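Local coordinates for protein L-hydantoinase (Arthrobacter aurescens, PDB 1GKR) that hydrolyses cyclic amides of the hydantoin and dihydropyrimidine type at a two-zinc centre, preferring aryl-substituted hydantoins, with a stereoselectivity that depends on the substrate, at residues Asp58-Ile63 / Gly310-Gly315; Val181-Asn186 / Val284-Arg289; Gln216-Ile221 / Val240-Gly245. One frame throughout, in Å; residues are numbered along the deposited sequence.

In the fold
Interactions 1 and 2 each bring ligands to a different zinc ion, while interaction 3 lies a layer farther out; together they illustrate how a barrel metal site draws on chain regions far apart in sequence. All are buried, but interaction 1 is nearest the centre of the chain and interaction 3 farthest from it. Their chemistry changes accordingly: metal bonds and carboxylate-to-backbone bonds in 58-63/310-315, a histidine-carboxylate pair against prolines in 181-186/284-289, and a helix glutamate gripping a helix start in 216-221/240-245. Interactions 2 and 3 touch, notably through the Arg289-Glu217 salt bridge; interaction 1 touches neither.

Interaction 1 of 3, residues Asp58-Ile63 / Gly310-Gly315; sequences DEHVHI and GSDHGG. With ZN (zinc ion), chain F.
Asp58 and Ser311 lock the buried end of this contact. Asp58 OD2 accepts two bonds, from Ser311 OG at 2.7 Å and from Ser311 N, both from the syn direction but tilted out of the carboxylate plane, the hydroxyl's the more so. Asp58 OD1 accepts from His60 N at 2.8 Å in an Asx turn. Ser311 OG in turn receives His313 N, closing an ST turn, so one carboxylate and one hydroxyl tie together the two bends that lead into the metal ligands. Farther along, His62 N reaches His313 O at 2.8 Å, and the ring of His313 is anchored outside the contact by Asp78.

Above this framework His60 and Asp312 lie side by side and point the same way. CG of His60 is anti to its backbone N (chi1 -163°), which lays the imidazole along Asp312; CB of Asp312 stands over the ring, 3.8 Å from its centroid and only 6° off the normal. His60 NE2, His62 NE2 and Asp312 OD1 converge on the zinc ion, each at 2.1 Å, with OD1 at the edge of the His62 ring. Glu262 hydrogen-bonds His60 ND1, the nitrogen not used by the metal, and probably fixes the ring's rotation.

The other side is looser. A water binds the zinc ion at a longer 2.5 Å and donates to Asp312 OD2 at 2.9 Å, and His62 is partly exposed where the rest of the contact is buried. The carbamate of Lys147 is the remaining ligand. A His-X-His pair on an early strand facing a late aspartate is the signature of the amidohydrolase barrel's metal site.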
loop_
_atom_site.group_PDB
_atom_site.type_symbol
_atom_site.label_atom_id
_atom_site.label_comp_id
_atom_site.label_asym_id
_atom_site.label_seq_id
_atom_site.Cartn_x
_atom_site.Cartn_y
_atom_site.Cartn_z
ATOM N N ASP A 58 -5.149 -31.078 -14.450
ATOM C CA ASP A 58 -3.803 -30.524 -14.400
ATOM C C ASP A 58 -3.519 -29.675 -15.643
ATOM O O ASP A 58 -3.426 -30.188 -16.758
ATOM C CB ASP A 58 -2.777 -31.642 -14.277
ATOM C CG ASP A 58 -1.437 -31.132 -13.836
ATOM O OD1 ASP A 58 -1.085 -30.011 -14.239
ATOM O OD2 ASP A 58 -0.730 -31.839 -13.094
ATOM N N GLU A 59 -3.391 -28.370 -15.426
ATOM C CA GLU A 59 -3.156 -27.382 -16.481
ATOM C C GLU A 59 -1.698 -27.250 -16.884
ATOM O O GLU A 59 -1.373 -26.479 -17.790
ATOM C CB GLU A 59 -3.615 -26.001 -16.002
ATOM C CG GLU A 59 -2.793 -25.516 -14.810
ATOM C CD GLU A 59 -3.273 -24.200 -14.220
ATOM O OE1 GLU A 59 -4.451 -23.842 -14.435
ATOM O OE2 GLU A 59 -2.472 -23.534 -13.523
ATOM N N HIS A 60 -0.813 -27.972 -16.210
ATOM C CA HIS A 60 0.598 -27.836 -16.520
ATOM C C HIS A 60 1.320 -29.161 -16.751
ATOM O O HIS A 60 2.037 -29.657 -15.879
ATOM C CB HIS A 60 1.265 -27.048 -15.404
ATOM C CG HIS A 60 2.598 -26.493 -15.783
ATOM N ND1 HIS A 60 3.144 -25.382 -15.172
ATOM C CD2 HIS A 60 3.496 -26.896 -16.712
ATOM C CE1 HIS A 60 4.321 -25.127 -15.716
ATOM N NE2 HIS A 60 4.557 -26.030 -16.652
ATOM N N VAL A 61 1.148 -29.708 -17.946
ATOM C CA VAL A 61 1.746 -30.980 -18.285
ATOM C C VAL A 61 2.666 -30.905 -19.506
ATOM O O VAL A 61 2.339 -30.270 -20.521
ATOM C CB VAL A 61 0.626 -32.024 -18.531
ATOM C CG1 VAL A 61 1.216 -33.407 -18.807
ATOM C CG2 VAL A 61 -0.288 -32.060 -17.333
ATOM N N HIS A 62 3.827 -31.545 -19.382
ATOM C CA HIS A 62 4.809 -31.614 -20.464
ATOM C C HIS A 62 5.113 -33.082 -20.809
ATOM O O HIS A 62 6.193 -33.586 -20.492
ATOM C CB HIS A 62 6.130 -30.966 -20.068
ATOM C CG HIS A 62 6.034 -29.514 -19.739
ATOM N ND1 HIS A 62 5.924 -28.537 -20.703
ATOM C CD2 HIS A 62 6.109 -28.863 -18.551
ATOM C CE1 HIS A 62 5.941 -27.348 -20.125
ATOM N NE2 HIS A 62 6.050 -27.518 -18.820
ATOM N N ILE A 63 4.166 -33.782 -21.421
ATOM C CA ILE A 63 4.436 -35.151 -21.814
ATOM C C ILE A 63 5.391 -35.028 -23.000
ATOM O O ILE A 63 6.214 -35.904 -23.230
ATOM C CB ILE A 63 3.155 -35.890 -22.230
ATOM C CG1 ILE A 63 2.298 -36.160 -20.993
ATOM C CG2 ILE A 63 3.513 -37.197 -22.938
ATOM C CD1 ILE A 63 0.949 -36.769 -21.299
ATOM N N GLY A 310 -0.428 -27.117 -10.353
ATOM C CA GLY A 310 -0.131 -27.828 -11.588
ATOM C C GLY A 310 1.134 -28.617 -11.332
ATOM O O GLY A 310 2.018 -28.133 -10.635
ATOM N N SER A 311 1.243 -29.816 -11.884
ATOM C CA SER A 311 2.426 -30.636 -11.622
ATOM C C SER A 311 3.707 -30.198 -12.318
ATOM O O SER A 311 4.799 -30.264 -11.742
ATOM C CB SER A 311 2.137 -32.083 -12.008
ATOM O OG SER A 311 1.886 -32.162 -13.400
ATOM N N ASP A 312 3.562 -29.725 -13.549
ATOM C CA ASP A 312 4.708 -29.348 -14.369
ATOM C C ASP A 312 5.511 -30.641 -14.628
ATOM O O ASP A 312 6.746 -30.662 -14.650
ATOM C CB ASP A 312 5.578 -28.284 -13.698
ATOM C CG ASP A 312 6.582 -27.671 -14.673
ATOM O OD1 ASP A 312 6.300 -27.675 -15.893
ATOM O OD2 ASP A 312 7.644 -27.178 -14.237
ATOM N N HIS A 313 4.763 -31.727 -14.801
ATOM C CA HIS A 313 5.300 -33.043 -15.112
ATOM C C HIS A 313 6.103 -32.914 -16.413
ATOM O O HIS A 313 5.596 -32.430 -17.426
ATOM C CB HIS A 313 4.134 -34.010 -15.319
ATOM C CG HIS A 313 4.532 -35.347 -15.857
ATOM N ND1 HIS A 313 4.883 -36.403 -15.044
ATOM C CD2 HIS A 313 4.617 -35.805 -17.131
ATOM C CE1 HIS A 313 5.161 -37.456 -15.793
ATOM N NE2 HIS A 313 5.006 -37.120 -17.061
ATOM N N GLY A 314 7.353 -33.348 -16.387
ATOM C CA GLY A 314 8.169 -33.248 -17.576
ATOM C C GLY A 314 9.418 -34.080 -17.433
ATOM O O GLY A 314 10.217 -33.865 -16.518
ATOM N N GLY A 315 9.582 -35.031 -18.348
ATOM C CA GLY A 315 10.734 -35.909 -18.302
ATOM C C GLY A 315 11.987 -35.348 -18.939
ATOM O O GLY A 315 11.960 -34.338 -19.622
HETATM ZN ZN ZN F . 6.571 -26.109 -17.307
HETATM O O HOH W 1 8.893 -25.763 -16.433
#

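Interaction 2 of 3, residues Val181-Asn186 / Val284-Arg289; sequences VVHAEN and VAPPVR. With ZN (zinc ion), chain E.
Glu185 and Pro286 mark where the two backbones come nearest, with 7.5 Å between the CA of Glu185 and the CA of Pro286. Residues 181-182 belong to strand 179-182, and the chain beyond them runs on irregularly toward Asn186, whereas 284-289 has no regular structure and carries a cis peptide bond between Ala285 and Pro286. No hydrogen bond crosses from one segment to the other; the side chains of His183 and Glu185 bridge the gap, meeting both backbone and side-chain atoms of the loop.

His183 is the pivot. A chi1 of 175° swings its ring away from its own backbone nitrogen and out beside the loop, and ND1 binds the zinc ion at 2.0 Å. The opposite nitrogen, NE2, donates to Glu185 OE1 at 2.8 Å in an almost straight bond of 170°. This carboxylate oxygen lies in the ring plane and offers its anti lone pair, so metal and glutamate together fix the rotation of the imidazole. Between the nitrogens, His183 CE1 approaches Ala285 O obliquely at 3.2 Å.

Glu185 is itself well held: Gln212 and Gln216 both donate to OE2. Its carboxylate is lined by the Ala285-Pro286-Pro287 loop, with Pro286 CG 4.1 Å from Glu185 CD and Ala285 CB 3.9 Å from Glu185 OE1. The first shell thus rests on a second-shell acid, and that acid on an apolar wall. His239 and the carbamate of Lys147 are the other ligands of this ion. A histidine following a barrel strand, oriented by a carboxylate, fits the second metal position of a binuclear amidohydrolase centre.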
loop_
_atom_site.group_PDB
_atom_site.type_symbol
_atom_site.label_atom_id
_atom_site.label_comp_id
_atom_site.label_asym_id
_atom_site.label_seq_id
_atom_site.Cartn_x
_atom_site.Cartn_y
_atom_site.Cartn_z
ATOM N N VAL A 181 -0.532 -18.010 -20.234
ATOM C CA VAL A 181 0.185 -18.370 -19.026
ATOM C C VAL A 181 1.628 -18.069 -19.380
ATOM O O VAL A 181 2.010 -18.177 -20.542
ATOM C CB VAL A 181 0.006 -19.878 -18.667
ATOM C CG1 VAL A 181 -1.453 -20.216 -18.603
ATOM C CG2 VAL A 181 0.690 -20.768 -19.674
ATOM N N VAL A 182 2.435 -17.671 -18.407
ATOM C CA VAL A 182 3.828 -17.367 -18.707
ATOM C C VAL A 182 4.751 -17.955 -17.665
ATOM O O VAL A 182 4.337 -18.243 -16.545
ATOM C CB VAL A 182 4.110 -15.836 -18.738
ATOM C CG1 VAL A 182 3.088 -15.129 -19.563
ATOM C CG2 VAL A 182 4.113 -15.285 -17.354
ATOM N N HIS A 183 6.003 -18.142 -18.061
ATOM C CA HIS A 183 7.041 -18.622 -17.162
ATOM C C HIS A 183 7.724 -17.297 -16.834
ATOM O O HIS A 183 8.369 -16.689 -17.698
ATOM C CB HIS A 183 8.012 -19.552 -17.896
ATOM C CG HIS A 183 9.177 -19.984 -17.059
ATOM N ND1 HIS A 183 9.396 -21.302 -16.712
ATOM C CD2 HIS A 183 10.181 -19.269 -16.491
ATOM C CE1 HIS A 183 10.484 -21.382 -15.965
ATOM N NE2 HIS A 183 10.979 -20.162 -15.814
ATOM N N ALA A 184 7.577 -16.823 -15.606
ATOM C CA ALA A 184 8.166 -15.535 -15.284
ATOM C C ALA A 184 9.487 -15.510 -14.549
ATOM O O ALA A 184 9.541 -15.709 -13.339
ATOM C CB ALA A 184 7.156 -14.677 -14.533
ATOM N N GLU A 185 10.555 -15.257 -15.299
ATOM C CA GLU A 185 11.892 -15.106 -14.732
ATOM C C GLU A 185 12.606 -14.095 -15.601
ATOM O O GLU A 185 12.156 -13.800 -16.700
ATOM C CB GLU A 185 12.659 -16.422 -14.710
ATOM C CG GLU A 185 12.149 -17.382 -13.657
ATOM C CD GLU A 185 13.119 -18.496 -13.378
ATOM O OE1 GLU A 185 13.097 -19.517 -14.106
ATOM O OE2 GLU A 185 13.915 -18.331 -12.432
ATOM N N ASN A 186 13.701 -13.537 -15.109
ATOM C CA ASN A 186 14.428 -12.567 -15.909
ATOM C C ASN A 186 15.622 -13.265 -16.562
ATOM O O ASN A 186 16.633 -13.547 -15.917
ATOM C CB ASN A 186 14.900 -11.402 -15.047
ATOM C CG ASN A 186 15.406 -10.262 -15.879
ATOM O OD1 ASN A 186 16.306 -10.438 -16.698
ATOM N ND2 ASN A 186 14.823 -9.086 -15.696
ATOM N N VAL A 284 14.715 -27.721 -10.805
ATOM C CA VAL A 284 13.589 -27.313 -11.618
ATOM C C VAL A 284 13.646 -25.781 -11.767
ATOM O O VAL A 284 14.449 -25.127 -11.100
ATOM C CB VAL A 284 12.300 -27.817 -10.925
ATOM C CG1 VAL A 284 11.896 -26.874 -9.842
ATOM C CG2 VAL A 284 11.205 -28.051 -11.941
ATOM N N ALA A 285 12.846 -25.198 -12.654
ATOM C CA ALA A 285 12.882 -23.737 -12.825
ATOM C C ALA A 285 11.489 -23.171 -12.849
ATOM O O ALA A 285 10.667 -23.596 -13.665
ATOM C CB ALA A 285 13.572 -23.368 -14.100
ATOM N N PRO A 286 11.202 -22.199 -11.968
ATOM C CA PRO A 286 12.082 -21.595 -10.959
ATOM C C PRO A 286 12.543 -22.608 -9.924
ATOM O O PRO A 286 11.890 -23.625 -9.704
ATOM C CB PRO A 286 11.202 -20.538 -10.300
ATOM C CG PRO A 286 10.140 -20.302 -11.271
ATOM C CD PRO A 286 9.852 -21.651 -11.843
ATOM N N PRO A 287 13.659 -22.314 -9.243
ATOM C CA PRO A 287 14.231 -23.189 -8.216
ATOM C C PRO A 287 13.312 -23.391 -7.019
ATOM O O PRO A 287 12.471 -22.535 -6.709
ATOM C CB PRO A 287 15.502 -22.452 -7.804
ATOM C CG PRO A 287 15.829 -21.604 -8.987
ATOM C CD PRO A 287 14.487 -21.110 -9.417
ATOM N N VAL A 288 13.470 -24.531 -6.353
ATOM C CA VAL A 288 12.706 -24.807 -5.149
ATOM C C VAL A 288 13.333 -23.856 -4.143
ATOM O O VAL A 288 14.544 -23.633 -4.164
ATOM C CB VAL A 288 12.900 -26.244 -4.687
ATOM C CG1 VAL A 288 12.313 -26.436 -3.309
ATOM C CG2 VAL A 288 12.228 -27.174 -5.666
ATOM N N ARG A 289 12.517 -23.276 -3.277
ATOM C CA ARG A 289 13.027 -22.320 -2.313
ATOM C C ARG A 289 13.297 -22.852 -0.903
ATOM O O ARG A 289 13.206 -24.051 -0.641
ATOM C CB ARG A 289 12.083 -21.126 -2.264
ATOM C CG ARG A 289 12.528 -19.954 -3.124
ATOM C CD ARG A 289 12.566 -20.200 -4.623
ATOM N NE ARG A 289 13.781 -19.596 -5.172
ATOM C CZ ARG A 289 13.859 -18.900 -6.305
ATOM N NH1 ARG A 289 12.791 -18.691 -7.054
ATOM N NH2 ARG A 289 15.026 -18.416 -6.696
HETATM ZN ZN ZN E . 8.430 -23.106 -16.799
#

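Interaction 3 of 3, residues Gln216-Ile221 / Val240-Gly245; sequences QENEAI and VSNPDG
The start of helix 243-254 is gripped by a neighbouring helix: Glu217 of helix 214-231 reaches across to Ser241 and Asn242, the residues that lead into the new helix. Its chain is fully extended, every torsion from the backbone N out to CD being trans (chi1 172°), and this length carries the carboxylate to the residues before the helix. There the two oxygens divide the work. Glu217 OE1 accepts from Ser241 OG at 2.6 Å through its syn lone pair, and from Asn242 ND2 at 2.8 Å from above the carboxylate plane. Glu217 OE2 takes Ser241 N at 3.1 Å in a nearly straight bond of 175°. Three donors from two successive residues thus hold one acid, and Arg289 adds a salt bridge to OE1 while also donating to Ser241 OG, which would be expected to balance the buried negative charge.

Asn242 works at both ends of its amide. While ND2 serves the glutamate, OD1 accepts from Gly245 N at 2.8 Å and so caps the first turn of the helix. Donor and acceptor of one side chain therefore couple the helix start to its neighbour, and the grip of Glu217 probably steadies the cap.

Beside the carboxylate, Asn218 lies against Asn242 and Gly245. An apolar patch follows, where Gly245 CA is 4.0 Å from Ile221 CD1. The same methyl touches Val240 CG1 at 4.3 Å, joining the patch to the residue directly after the zinc ligand His239. An asparagine N-cap bound by a carboxylate from the adjacent helix thus links two outer helices of the TIM barrel close to its metal site.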
loop_
_atom_site.group_PDB
_atom_site.type_symbol
_atom_site.label_atom_id
_atom_site.label_comp_id
_atom_site.label_asym_id
_atom_site.label_seq_id
_atom_site.Cartn_x
_atom_site.Cartn_y
_atom_site.Cartn_z
ATOM N N GLN A 216 14.733 -11.909 -8.869
ATOM C CA GLN A 216 14.543 -11.838 -10.312
ATOM C C GLN A 216 13.237 -12.519 -10.713
ATOM O O GLN A 216 12.572 -12.086 -11.655
ATOM C CB GLN A 216 15.748 -12.411 -11.087
ATOM C CG GLN A 216 16.102 -13.866 -10.873
ATOM C CD GLN A 216 15.236 -14.801 -11.680
ATOM O OE1 GLN A 216 14.866 -14.503 -12.818
ATOM N NE2 GLN A 216 14.920 -15.956 -11.104
ATOM N N GLU A 217 12.838 -13.560 -9.986
ATOM C CA GLU A 217 11.580 -14.222 -10.311
ATOM C C GLU A 217 10.470 -13.219 -10.047
ATOM O O GLU A 217 9.540 -13.054 -10.839
ATOM C CB GLU A 217 11.347 -15.450 -9.429
ATOM C CG GLU A 217 9.964 -16.065 -9.607
ATOM C CD GLU A 217 9.742 -17.281 -8.731
ATOM O OE1 GLU A 217 10.393 -17.398 -7.680
ATOM O OE2 GLU A 217 8.898 -18.126 -9.069
ATOM N N ASN A 218 10.576 -12.538 -8.919
ATOM C CA ASN A 218 9.564 -11.574 -8.550
ATOM C C ASN A 218 9.543 -10.339 -9.435
ATOM O O ASN A 218 8.499 -9.727 -9.621
ATOM C CB ASN A 218 9.731 -11.218 -7.079
ATOM C CG ASN A 218 9.343 -12.374 -6.163
ATOM O OD1 ASN A 218 9.645 -12.363 -4.970
ATOM N ND2 ASN A 218 8.663 -13.373 -6.722
ATOM N N GLU A 219 10.685 -9.974 -9.998
ATOM C CA GLU A 219 10.715 -8.823 -10.886
ATOM C C GLU A 219 9.907 -9.179 -12.136
ATOM O O GLU A 219 9.112 -8.377 -12.633
ATOM C CB GLU A 219 12.158 -8.487 -11.261
ATOM C CG GLU A 219 12.321 -7.300 -12.202
ATOM C CD GLU A 219 11.987 -7.633 -13.657
ATOM O OE1 GLU A 219 12.420 -8.710 -14.123
ATOM O OE2 GLU A 219 11.307 -6.819 -14.339
ATOM N N ALA A 220 10.102 -10.393 -12.640
ATOM C CA ALA A 220 9.391 -10.830 -13.831
ATOM C C ALA A 220 7.890 -10.876 -13.559
ATOM O O ALA A 220 7.073 -10.516 -14.419
ATOM C CB ALA A 220 9.890 -12.195 -14.265
ATOM N N ILE A 221 7.517 -11.317 -12.364
ATOM C CA ILE A 221 6.107 -11.380 -12.036
ATOM C C ILE A 221 5.549 -9.953 -12.067
ATOM O O ILE A 221 4.493 -9.687 -12.656
ATOM C CB ILE A 221 5.905 -12.027 -10.655
ATOM C CG1 ILE A 221 6.216 -13.522 -10.743
ATOM C CG2 ILE A 221 4.491 -11.816 -10.181
ATOM C CD1 ILE A 221 6.229 -14.247 -9.388
ATOM N N VAL A 240 4.827 -20.561 -9.372
ATOM C CA VAL A 240 5.374 -19.496 -8.540
ATOM C C VAL A 240 6.011 -20.222 -7.353
ATOM O O VAL A 240 5.333 -20.943 -6.615
ATOM C CB VAL A 240 4.267 -18.562 -8.061
ATOM C CG1 VAL A 240 4.812 -17.584 -7.026
ATOM C CG2 VAL A 240 3.714 -17.818 -9.249
ATOM N N SER A 241 7.313 -20.024 -7.174
ATOM C CA SER A 241 8.069 -20.725 -6.140
ATOM C C SER A 241 8.177 -20.116 -4.758
ATOM O O SER A 241 8.577 -20.817 -3.830
ATOM C CB SER A 241 9.497 -20.931 -6.610
ATOM O OG SER A 241 10.205 -19.703 -6.492
ATOM N N ASN A 242 7.856 -18.832 -4.612
ATOM C CA ASN A 242 8.020 -18.181 -3.322
ATOM C C ASN A 242 6.830 -17.366 -2.825
ATOM O O ASN A 242 6.073 -16.810 -3.609
ATOM C CB ASN A 242 9.264 -17.304 -3.385
ATOM C CG ASN A 242 9.035 -16.041 -4.182
ATOM O OD1 ASN A 242 8.498 -15.058 -3.667
ATOM N ND2 ASN A 242 9.424 -16.062 -5.450
ATOM N N PRO A 243 6.693 -17.239 -1.496
ATOM C CA PRO A 243 5.614 -16.508 -0.827
ATOM C C PRO A 243 5.408 -15.080 -1.300
ATOM O O PRO A 243 4.267 -14.640 -1.494
ATOM C CB PRO A 243 6.021 -16.547 0.646
ATOM C CG PRO A 243 6.996 -17.678 0.741
ATOM C CD PRO A 243 7.760 -17.565 -0.534
ATOM N N ASP A 244 6.502 -14.346 -1.469
ATOM C CA ASP A 244 6.391 -12.959 -1.899
ATOM C C ASP A 244 5.779 -12.799 -3.283
ATOM O O ASP A 244 5.060 -11.835 -3.537
ATOM C CB ASP A 244 7.751 -12.265 -1.844
ATOM C CG ASP A 244 8.305 -12.183 -0.433
ATOM O OD1 ASP A 244 7.518 -11.917 0.499
ATOM O OD2 ASP A 244 9.527 -12.376 -0.252
ATOM N N GLY A 245 6.064 -13.741 -4.174
ATOM C CA GLY A 245 5.511 -13.667 -5.509
ATOM C C GLY A 245 4.022 -13.944 -5.458
ATOM O O GLY A 245 3.225 -13.322 -6.176
#